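Local coordinates for E3 ubiquitin-protein ligase HERC2 (Homo sapiens, PDB 4L1M) that probably transfers ubiquitin to target proteins as an E3 ligase of the HECT type, and folds here into a seven-bladed beta-propeller, the first of its RCC1-like domains, at residues G54-F65 against L68-Y79; S104-L112 against W121-L129. All blocks are in the same frame, centred on the assembly; numbering follows the deposited sequence.

Contact 1 (G54-F65 against L68-Y79). With SO4 (sulfate ion), chain G.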
loop_
_atom_site.group_PDB
_atom_site.type_symbol
_atom_site.label_atom_id
_atom_site.label_comp_id
_atom_site.label_asym_id
_atom_site.label_seq_id
_atom_site.Cartn_x
_atom_site.Cartn_y
_atom_site.Cartn_z
ATOM N N GLY A 54 -5.269 19.437 -5.397
ATOM C CA GLY A 54 -5.928 19.131 -4.128
ATOM C C GLY A 54 -5.831 17.643 -3.868
ATOM O O GLY A 54 -6.781 16.891 -4.097
ATOM N N VAL A 55 -4.672 17.221 -3.382
ATOM C CA VAL A 55 -4.362 15.794 -3.207
ATOM C C VAL A 55 -5.029 15.207 -1.959
ATOM O O VAL A 55 -4.970 15.806 -0.876
ATOM C CB VAL A 55 -2.851 15.587 -3.128
ATOM C CG1 VAL A 55 -2.522 14.124 -2.996
ATOM C CG2 VAL A 55 -2.185 16.151 -4.364
ATOM N N THR A 56 -5.706 14.070 -2.129
ATOM C CA THR A 56 -6.291 13.334 -1.001
ATOM C C THR A 56 -5.595 11.991 -0.847
ATOM O O THR A 56 -5.544 11.445 0.257
ATOM C CB THR A 56 -7.827 13.125 -1.131
ATOM O OG1 THR A 56 -8.131 12.272 -2.249
ATOM C CG2 THR A 56 -8.534 14.440 -1.318
ATOM N N GLN A 57 -5.084 11.460 -1.958
ATOM C CA GLN A 57 -4.420 10.175 -1.983
ATOM C C GLN A 57 -3.381 10.097 -3.092
ATOM O O GLN A 57 -3.544 10.725 -4.129
ATOM C CB GLN A 57 -5.471 9.110 -2.246
ATOM C CG GLN A 57 -5.378 7.848 -1.435
ATOM C CD GLN A 57 -6.696 7.087 -1.572
ATOM O OE1 GLN A 57 -7.780 7.584 -1.151
ATOM N NE2 GLN A 57 -6.641 5.936 -2.191
ATOM N N ILE A 58 -2.326 9.321 -2.867
ATOM C CA ILE A 58 -1.359 9.014 -3.884
ATOM C C ILE A 58 -1.041 7.522 -3.844
ATOM O O ILE A 58 -0.676 7.002 -2.804
ATOM C CB ILE A 58 -0.042 9.789 -3.653
ATOM C CG1 ILE A 58 -0.265 11.272 -3.872
ATOM C CG2 ILE A 58 1.065 9.255 -4.576
ATOM C CD1 ILE A 58 0.968 12.128 -3.724
ATOM N N ALA A 59 -1.155 6.857 -4.992
ATOM C CA ALA A 59 -0.849 5.443 -5.124
ATOM C C ALA A 59 0.368 5.272 -6.042
ATOM O O ALA A 59 0.322 5.597 -7.214
ATOM C CB ALA A 59 -2.032 4.705 -5.688
ATOM N N CYS A 60 1.449 4.762 -5.473
ATOM C CA CYS A 60 2.702 4.691 -6.150
ATOM C C CYS A 60 2.855 3.342 -6.837
ATOM O O CYS A 60 2.821 2.308 -6.183
ATOM C CB CYS A 60 3.825 4.901 -5.137
ATOM S SG CYS A 60 3.936 6.605 -4.514
ATOM N N ALA A 61 3.038 3.370 -8.152
ATOM C CA ALA A 61 3.400 2.171 -8.896
ATOM C C ALA A 61 4.906 2.179 -9.147
ATOM O O ALA A 61 5.638 2.958 -8.530
ATOM C CB ALA A 61 2.618 2.084 -10.185
ATOM N N GLU A 62 5.383 1.314 -10.027
ATOM C CA GLU A 62 6.831 1.192 -10.234
ATOM C C GLU A 62 7.460 2.322 -11.046
ATOM O O GLU A 62 8.531 2.798 -10.674
ATOM C CB GLU A 62 7.192 -0.141 -10.864
ATOM C CG GLU A 62 8.673 -0.473 -10.699
ATOM C CD GLU A 62 9.130 -1.591 -11.616
ATOM O OE1 GLU A 62 9.410 -1.306 -12.802
ATOM O OE2 GLU A 62 9.206 -2.742 -11.144
ATOM N N LYS A 63 6.831 2.728 -12.150
ATOM C CA LYS A 63 7.389 3.812 -12.986
ATOM C C LYS A 63 6.602 5.106 -12.885
ATOM O O LYS A 63 7.031 6.136 -13.386
ATOM C CB LYS A 63 7.434 3.405 -14.470
ATOM C CG LYS A 63 8.180 2.118 -14.792
ATOM C CD LYS A 63 9.682 2.210 -14.520
ATOM C CE LYS A 63 10.435 1.070 -15.231
ATOM N NZ LYS A 63 11.483 0.429 -14.384
ATOM N N ARG A 64 5.443 5.054 -12.256
ATOM C CA ARG A 64 4.589 6.218 -12.152
ATOM C C ARG A 64 3.693 6.158 -10.917
ATOM O O ARG A 64 3.685 5.165 -10.183
ATOM C CB ARG A 64 3.764 6.365 -13.407
ATOM C CG ARG A 64 2.963 5.147 -13.788
ATOM C CD ARG A 64 2.288 5.344 -15.142
ATOM N NE ARG A 64 3.227 5.717 -16.224
ATOM C CZ ARG A 64 3.290 6.934 -16.801
ATOM N NH1 ARG A 64 2.482 7.966 -16.431
ATOM N NH2 ARG A 64 4.164 7.137 -17.783
ATOM N N PHE A 65 3.003 7.256 -10.654
ATOM C CA PHE A 65 2.059 7.300 -9.558
ATOM C C PHE A 65 0.762 7.935 -9.981
ATOM O O PHE A 65 0.732 8.750 -10.906
ATOM C CB PHE A 65 2.636 7.981 -8.297
ATOM C CG PHE A 65 3.056 9.419 -8.486
ATOM C CD1 PHE A 65 4.199 9.737 -9.162
ATOM C CD2 PHE A 65 2.339 10.450 -7.908
ATOM C CE1 PHE A 65 4.593 11.065 -9.307
ATOM C CE2 PHE A 65 2.737 11.766 -8.040
ATOM C CZ PHE A 65 3.866 12.073 -8.737
ATOM N N LEU A 68 -5.173 11.145 -6.568
ATOM C CA LEU A 68 -6.616 11.361 -6.486
ATOM C C LEU A 68 -6.854 12.779 -5.984
ATOM O O LEU A 68 -6.274 13.162 -4.965
ATOM C CB LEU A 68 -7.237 10.372 -5.513
ATOM C CG LEU A 68 -8.749 10.504 -5.293
ATOM C CD1 LEU A 68 -9.464 10.265 -6.605
ATOM C CD2 LEU A 68 -9.256 9.550 -4.215
ATOM N N SER A 69 -7.718 13.528 -6.679
ATOM C CA SER A 69 -8.011 14.923 -6.335
ATOM C C SER A 69 -9.263 15.031 -5.497
ATOM O O SER A 69 -10.133 14.143 -5.532
ATOM C CB SER A 69 -8.242 15.769 -7.582
ATOM O OG SER A 69 -7.836 15.093 -8.733
ATOM N N ARG A 70 -9.360 16.123 -4.737
ATOM C CA ARG A 70 -10.531 16.419 -3.896
ATOM C C ARG A 70 -11.847 16.236 -4.681
ATOM O O ARG A 70 -12.839 15.730 -4.134
ATOM C CB ARG A 70 -10.402 17.832 -3.297
ATOM C CG ARG A 70 -10.912 18.976 -4.141
ATOM C CD ARG A 70 -10.078 19.301 -5.363
ATOM N NE ARG A 70 -10.810 20.281 -6.187
ATOM C CZ ARG A 70 -10.393 20.766 -7.356
ATOM N NH1 ARG A 70 -9.225 20.389 -7.868
ATOM N NH2 ARG A 70 -11.154 21.660 -8.014
ATOM N N ASN A 71 -11.831 16.615 -5.965
ATOM C CA ASN A 71 -13.021 16.556 -6.832
ATOM C C ASN A 71 -13.283 15.165 -7.440
ATOM O O ASN A 71 -14.172 15.010 -8.246
ATOM C CB ASN A 71 -12.955 17.642 -7.948
ATOM C CG ASN A 71 -11.862 17.366 -9.006
ATOM O OD1 ASN A 71 -11.065 16.421 -8.889
ATOM N ND2 ASN A 71 -11.831 18.184 -10.037
ATOM N N GLY A 72 -12.499 14.168 -7.071
ATOM C CA GLY A 72 -12.765 12.804 -7.498
ATOM C C GLY A 72 -12.238 12.470 -8.875
ATOM O O GLY A 72 -12.711 11.531 -9.523
ATOM N N ARG A 73 -11.255 13.235 -9.335
ATOM C CA ARG A 73 -10.558 12.878 -10.548
ATOM C C ARG A 73 -9.200 12.259 -10.225
ATOM O O ARG A 73 -8.655 12.466 -9.157
ATOM C CB ARG A 73 -10.419 14.098 -11.436
ATOM C CG ARG A 73 -11.752 14.563 -11.983
ATOM C CD ARG A 73 -11.591 15.843 -12.779
ATOM N NE ARG A 73 -12.863 16.559 -12.928
ATOM C CZ ARG A 73 -12.988 17.789 -13.435
ATOM N NH1 ARG A 73 -11.918 18.467 -13.861
ATOM N NH2 ARG A 73 -14.193 18.350 -13.514
ATOM N N VAL A 74 -8.671 11.516 -11.185
ATOM C CA VAL A 74 -7.431 10.785 -11.048
ATOM C C VAL A 74 -6.398 11.242 -12.100
ATOM O O VAL A 74 -6.705 11.345 -13.290
ATOM C CB VAL A 74 -7.690 9.296 -11.212
ATOM C CG1 VAL A 74 -6.379 8.511 -11.199
ATOM C CG2 VAL A 74 -8.586 8.789 -10.096
ATOM N N TYR A 75 -5.178 11.520 -11.649
ATOM C CA TYR A 75 -4.128 11.967 -12.529
ATOM C C TYR A 75 -2.977 11.027 -12.446
ATOM O O TYR A 75 -2.812 10.319 -11.439
ATOM C CB TYR A 75 -3.661 13.354 -12.128
ATOM C CG TYR A 75 -4.729 14.395 -12.295
ATOM C CD1 TYR A 75 -5.757 14.498 -11.373
ATOM C CD2 TYR A 75 -4.743 15.245 -13.389
ATOM C CE1 TYR A 75 -6.758 15.442 -11.529
ATOM C CE2 TYR A 75 -5.752 16.178 -13.551
ATOM C CZ TYR A 75 -6.753 16.270 -12.612
ATOM O OH TYR A 75 -7.762 17.200 -12.712
ATOM N N THR A 76 -2.160 11.015 -13.495
ATOM C CA THR A 76 -0.994 10.152 -13.512
ATOM C C THR A 76 0.251 10.948 -13.863
ATOM O O THR A 76 0.197 11.875 -14.680
ATOM C CB THR A 76 -1.195 8.940 -14.478
ATOM O OG1 THR A 76 -0.072 8.058 -14.388
ATOM C CG2 THR A 76 -1.377 9.377 -15.946
ATOM N N GLN A 77 1.365 10.572 -13.254
ATOM C CA GLN A 77 2.647 11.204 -13.485
ATOM C C GLN A 77 3.756 10.146 -13.392
ATOM O O GLN A 77 3.750 9.315 -12.480
ATOM C CB GLN A 77 2.873 12.259 -12.416
ATOM C CG GLN A 77 4.242 12.927 -12.421
ATOM C CD GLN A 77 4.436 13.894 -13.565
ATOM O OE1 GLN A 77 3.534 14.621 -13.943
ATOM N NE2 GLN A 77 5.636 13.925 -14.110
ATOM N N ALA A 78 4.740 10.213 -14.297
ATOM C CA ALA A 78 5.926 9.330 -14.215
ATOM C C ALA A 78 6.965 9.936 -13.287
ATOM O O ALA A 78 7.165 11.145 -13.277
ATOM C CB ALA A 78 6.538 9.109 -15.601
ATOM N N TYR A 79 7.668 9.087 -12.554
ATOM C CA TYR A 79 8.740 9.537 -11.671
ATOM C C TYR A 79 9.872 10.148 -12.426
ATOM O O TYR A 79 10.501 11.085 -11.944
ATOM C CB TYR A 79 9.324 8.364 -10.863
ATOM C CG TYR A 79 8.348 7.600 -10.008
ATOM C CD1 TYR A 79 7.567 8.241 -9.052
ATOM C CD2 TYR A 79 8.225 6.250 -10.138
ATOM C CE1 TYR A 79 6.672 7.536 -8.262
ATOM C CE2 TYR A 79 7.355 5.523 -9.332
ATOM C CZ TYR A 79 6.574 6.161 -8.401
ATOM O OH TYR A 79 5.713 5.400 -7.646
HETATM S S SO4 G . 3.903 1.469 -16.469
HETATM O O1 SO4 G . 4.013 2.830 -17.045
HETATM O O2 SO4 G . 4.852 0.571 -17.185
HETATM O O3 SO4 G . 4.242 1.523 -15.016
HETATM O O4 SO4 G . 2.503 0.964 -16.595
#
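Tyr-79 is tied to the turn before strand 64-69 at both ends: its OH gives a hydrogen bond to Ala-61 O (2.6 Å), and its backbone N bonds to Lys-63 O (3.1 Å). A tyrosine suits the place because its ring spans those two carbonyls. CG lies anti to the carbonyl carbon (chi1 -58°), and the ring reaches back under the turn, with the Arg-64 backbone over one face and Ala-61 O at its edge. Phe-65 and Gln-77 exchange two backbone bonds as an antiparallel hydrogen-bonded pair. At the far end Thr-56 N donates to Leu-68 O and Leu-68 N to Gln-57 O, while Arg-70 N gives a hydrogen bond to Gly-54 O (2.8 Å); the register slips by one residue between Val-55 and Gln-57, a beta bulge.

Arg-64 sends its guanidinium across Ala-78, whose small CB lies over one face. NH1 meets Thr-76 OG1 in the guanidinium plane (3.3 Å), and NE donates to O1 of a sulfate, probably from the crystallisation liquor (3.1 Å); in the crystal the two bonds would together restrict its rotation.

On the other side of the sheet the Phe-65 ring lies beside Gln-77, whose CB sits over its face, 4.1 Å from the ring centroid. The rings of Phe-65 and Tyr-79 are nearly parallel (14°) but slid apart, centroids 5.6 Å apart. Gln-77 carries its amide beyond the Phe-65 ring, where OE1 accepts from Ala-85 N and NE2 donates to Thr-83 O; its methylenes pack while its end is hydrogen-bonded.

The contact lies on strands 55-60, 64-69 and 74-78 of one four-stranded blade. Phe-65 and Cys-60 pack on Phe-376 of strand 374-379, and Leu-68 packs on Ile-97 and Ile-100 of strand 97-101, so flanking blades cover both faces.

Contact 2 (S104-L112 against W121-L129). With SO4 (sulfate ion), chain G.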
loop_
_atom_site.group_PDB
_atom_site.type_symbol
_atom_site.label_atom_id
_atom_site.label_comp_id
_atom_site.label_asym_id
_atom_site.label_seq_id
_atom_site.Cartn_x
_atom_site.Cartn_y
_atom_site.Cartn_z
ATOM N N SER A 104 4.021 -0.630 -5.279
ATOM C CA SER A 104 5.260 0.065 -5.662
ATOM C C SER A 104 6.196 -0.742 -6.617
ATOM O O SER A 104 7.104 -0.167 -7.229
ATOM C CB SER A 104 5.979 0.556 -4.406
ATOM O OG SER A 104 6.638 -0.497 -3.796
ATOM N N ASP A 105 5.981 -2.050 -6.727
ATOM C CA ASP A 105 6.703 -2.903 -7.680
ATOM C C ASP A 105 5.764 -3.361 -8.810
ATOM O O ASP A 105 6.058 -4.342 -9.502
ATOM C CB ASP A 105 7.311 -4.147 -6.970
ATOM C CG ASP A 105 8.226 -3.770 -5.756
ATOM O OD1 ASP A 105 9.061 -2.827 -5.888
ATOM O OD2 ASP A 105 8.124 -4.418 -4.665
ATOM N N GLY A 106 4.647 -2.649 -8.999
ATOM C CA GLY A 106 3.588 -3.061 -9.941
ATOM C C GLY A 106 3.345 -2.152 -11.143
ATOM O O GLY A 106 3.879 -1.048 -11.220
ATOM N N HIS A 107 2.519 -2.644 -12.061
ATOM C CA HIS A 107 2.216 -2.004 -13.348
ATOM C C HIS A 107 0.714 -2.084 -13.645
ATOM O O HIS A 107 0.309 -2.191 -14.807
ATOM C CB HIS A 107 3.000 -2.704 -14.511
ATOM C CG HIS A 107 4.478 -2.711 -14.308
ATOM N ND1 HIS A 107 5.311 -1.780 -14.894
ATOM C CD2 HIS A 107 5.270 -3.489 -13.525
ATOM C CE1 HIS A 107 6.556 -1.992 -14.497
ATOM N NE2 HIS A 107 6.559 -3.019 -13.659
ATOM N N HIS A 108 -0.105 -2.110 -12.609
ATOM C CA HIS A 108 -1.528 -2.060 -12.804
ATOM C C HIS A 108 -2.161 -1.259 -11.699
ATOM O O HIS A 108 -1.556 -1.066 -10.661
ATOM C CB HIS A 108 -2.146 -3.448 -12.957
ATOM C CG HIS A 108 -2.305 -4.203 -11.675
ATOM N ND1 HIS A 108 -1.229 -4.634 -10.930
ATOM C CD2 HIS A 108 -3.411 -4.668 -11.046
ATOM C CE1 HIS A 108 -1.667 -5.313 -9.885
ATOM N NE2 HIS A 108 -2.987 -5.348 -9.932
ATOM N N TYR A 109 -3.375 -0.784 -11.951
ATOM C CA TYR A 109 -4.010 0.202 -11.102
ATOM C C TYR A 109 -5.441 -0.224 -10.858
ATOM O O TYR A 109 -6.055 -0.844 -11.732
ATOM C CB TYR A 109 -3.963 1.561 -11.799
ATOM C CG TYR A 109 -2.612 1.808 -12.418
ATOM C CD1 TYR A 109 -1.582 2.372 -11.689
ATOM C CD2 TYR A 109 -2.349 1.397 -13.712
ATOM C CE1 TYR A 109 -0.330 2.564 -12.241
ATOM C CE2 TYR A 109 -1.108 1.572 -14.278
ATOM C CZ TYR A 109 -0.093 2.160 -13.543
ATOM O OH TYR A 109 1.157 2.314 -14.132
ATOM N N LEU A 110 -5.955 0.107 -9.676
ATOM C CA LEU A 110 -7.381 0.037 -9.383
ATOM C C LEU A 110 -7.921 1.401 -8.940
ATOM O O LEU A 110 -7.221 2.183 -8.299
ATOM C CB LEU A 110 -7.631 -0.932 -8.245
ATOM C CG LEU A 110 -7.195 -2.358 -8.452
ATOM C CD1 LEU A 110 -7.587 -3.158 -7.220
ATOM C CD2 LEU A 110 -7.836 -2.974 -9.675
ATOM N N ALA A 111 -9.184 1.647 -9.259
ATOM C CA ALA A 111 -9.861 2.821 -8.803
ATOM C C ALA A 111 -11.266 2.462 -8.367
ATOM O O ALA A 111 -11.918 1.640 -9.005
ATOM C CB ALA A 111 -9.896 3.851 -9.908
ATOM N N LEU A 112 -11.740 3.107 -7.296
ATOM C CA LEU A 112 -13.035 2.798 -6.690
ATOM C C LEU A 112 -13.921 4.034 -6.674
ATOM O O LEU A 112 -13.536 5.064 -6.152
ATOM C CB LEU A 112 -12.842 2.313 -5.245
ATOM C CG LEU A 112 -14.120 2.074 -4.425
ATOM C CD1 LEU A 112 -15.038 1.074 -5.109
ATOM C CD2 LEU A 112 -13.798 1.566 -3.040
ATOM N N TRP A 121 -6.857 -1.083 -14.792
ATOM C CA TRP A 121 -6.127 -0.977 -16.049
ATOM C C TRP A 121 -4.639 -1.255 -15.862
ATOM O O TRP A 121 -4.165 -1.444 -14.732
ATOM C CB TRP A 121 -6.383 0.378 -16.734
ATOM C CG TRP A 121 -5.832 1.601 -16.058
ATOM C CD1 TRP A 121 -4.802 2.373 -16.511
ATOM C CD2 TRP A 121 -6.300 2.233 -14.856
ATOM N NE1 TRP A 121 -4.581 3.414 -15.659
ATOM C CE2 TRP A 121 -5.481 3.354 -14.634
ATOM C CE3 TRP A 121 -7.299 1.944 -13.935
ATOM C CZ2 TRP A 121 -5.646 4.205 -13.535
ATOM C CZ3 TRP A 121 -7.479 2.803 -12.836
ATOM C CH2 TRP A 121 -6.653 3.908 -12.648
ATOM N N GLY A 122 -3.918 -1.296 -16.984
ATOM C CA GLY A 122 -2.501 -1.608 -16.989
ATOM C C GLY A 122 -2.265 -3.009 -17.489
ATOM O O GLY A 122 -2.993 -3.491 -18.366
ATOM N N CYS A 123 -1.241 -3.656 -16.938
ATOM C CA CYS A 123 -0.852 -5.013 -17.323
ATOM C C CYS A 123 -1.919 -6.048 -16.970
ATOM O O CYS A 123 -2.526 -6.000 -15.893
ATOM C CB CYS A 123 0.449 -5.389 -16.645
ATOM S SG CYS A 123 1.149 -6.946 -17.248
ATOM N N GLY A 124 -2.132 -6.991 -17.885
ATOM C CA GLY A 124 -3.200 -7.982 -17.784
ATOM C C GLY A 124 -2.738 -9.384 -17.419
ATOM O O GLY A 124 -3.572 -10.250 -17.164
ATOM N N ASP A 125 -1.429 -9.593 -17.340
ATOM C CA ASP A 125 -0.887 -10.941 -17.162
ATOM C C ASP A 125 -1.423 -11.599 -15.902
ATOM O O ASP A 125 -1.574 -10.959 -14.864
ATOM C CB ASP A 125 0.640 -10.939 -17.141
ATOM C CG ASP A 125 1.250 -10.459 -18.463
ATOM O OD1 ASP A 125 0.503 -10.167 -19.432
ATOM O OD2 ASP A 125 2.504 -10.350 -18.517
ATOM N N GLY A 126 -1.759 -12.882 -16.013
ATOM C CA GLY A 126 -2.256 -13.653 -14.865
ATOM C C GLY A 126 -3.671 -13.326 -14.393
ATOM O O GLY A 126 -4.155 -13.920 -13.428
ATOM N N GLY A 127 -4.315 -12.369 -15.061
ATOM C CA GLY A 127 -5.702 -12.047 -14.806
ATOM C C GLY A 127 -5.886 -10.997 -13.736
ATOM O O GLY A 127 -6.986 -10.831 -13.226
ATOM N N ARG A 128 -4.819 -10.268 -13.420
ATOM C CA ARG A 128 -4.846 -9.279 -12.352
ATOM C C ARG A 128 -5.884 -8.144 -12.527
ATOM O O ARG A 128 -6.240 -7.484 -11.538
ATOM C CB ARG A 128 -3.448 -8.686 -12.157
ATOM C CG ARG A 128 -2.997 -7.758 -13.288
ATOM C CD ARG A 128 -1.521 -7.446 -13.205
ATOM N NE ARG A 128 -0.703 -8.600 -13.566
ATOM C CZ ARG A 128 0.625 -8.609 -13.575
ATOM N NH1 ARG A 128 1.301 -9.719 -13.903
ATOM N NH2 ARG A 128 1.280 -7.516 -13.242
ATOM N N LEU A 129 -6.342 -7.886 -13.753
ATOM C CA LEU A 129 -7.314 -6.820 -13.975
ATOM C C LEU A 129 -8.743 -7.249 -13.638
ATOM O O LEU A 129 -9.628 -6.390 -13.516
ATOM C CB LEU A 129 -7.238 -6.297 -15.417
ATOM C CG LEU A 129 -5.850 -5.801 -15.832
ATOM C CD1 LEU A 129 -5.814 -5.349 -17.287
ATOM C CD2 LEU A 129 -5.331 -4.700 -14.895
HETATM S S SO4 G . 3.903 1.469 -16.469
HETATM O O1 SO4 G . 4.013 2.830 -17.045
HETATM O O2 SO4 G . 4.852 0.571 -17.185
HETATM O O3 SO4 G . 4.242 1.523 -15.016
HETATM O O4 SO4 G . 2.503 0.964 -16.595
#
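Trp-121 CG sits between its backbone N and carbonyl carbon (chi1 68°), which swings the indole across to Tyr-109 on the same face of the hairpin. The six-membered ring comes under Tyr-109 CB, 3.5 Å from its centroid, and Ala-111 CB touches the indole edge at CZ3 (3.9 Å). Tyr-109 chi1 (-43°) takes the phenol obliquely past the indole, where OH bonds to sulfate O4 (3.1 Å); His-107 ND1 bonds weakly to O2. Two backbone bonds join Tyr-109 and Trp-121.

On the other side His-108 (chi1 77°) turns its ring under Arg-128, whose CD lies 3.7 Å from the ring centroid in a CH-pi contact. Arginine fits twice over: its methylenes cover the imidazole, and its NE bonds to Asp-125 O (2.8 Å) on a lone pair. His-108 NE2 is held by Ser-165 OG. Gly-122 has no side chain to come between the strands where its CA lies 4.3 Å from His-108 CA, and its positive phi suits glycine. Cys-123 N bonds to His-107 O (3.0 Å).

The tryptophan-glycine pair, followed by a glycine-rich loop that runs through Arg-128 and Leu-129, is characteristic of RCC1 repeats, here in a propeller blade.

Contact 1 comes first along the chain and closes before contact 2 opens; their centres are about 15 Å apart, in successive blades. Contact 1 lies on the blade of strands 55-60 to 87-88, and contact 2 on the next, strands 97-101 to 140-142, together with their loops, so each contact is local to its own blade. They touch directly where the loops meet: Glu-62 N probably bonds to Gly-106 O (3.0 Å), and Tyr-109 OH packs against Arg-64 CG. One sulfate bridges the seam, bonded from both contacts. The two blades thus form neighbouring wedges of the RCC1-like propeller.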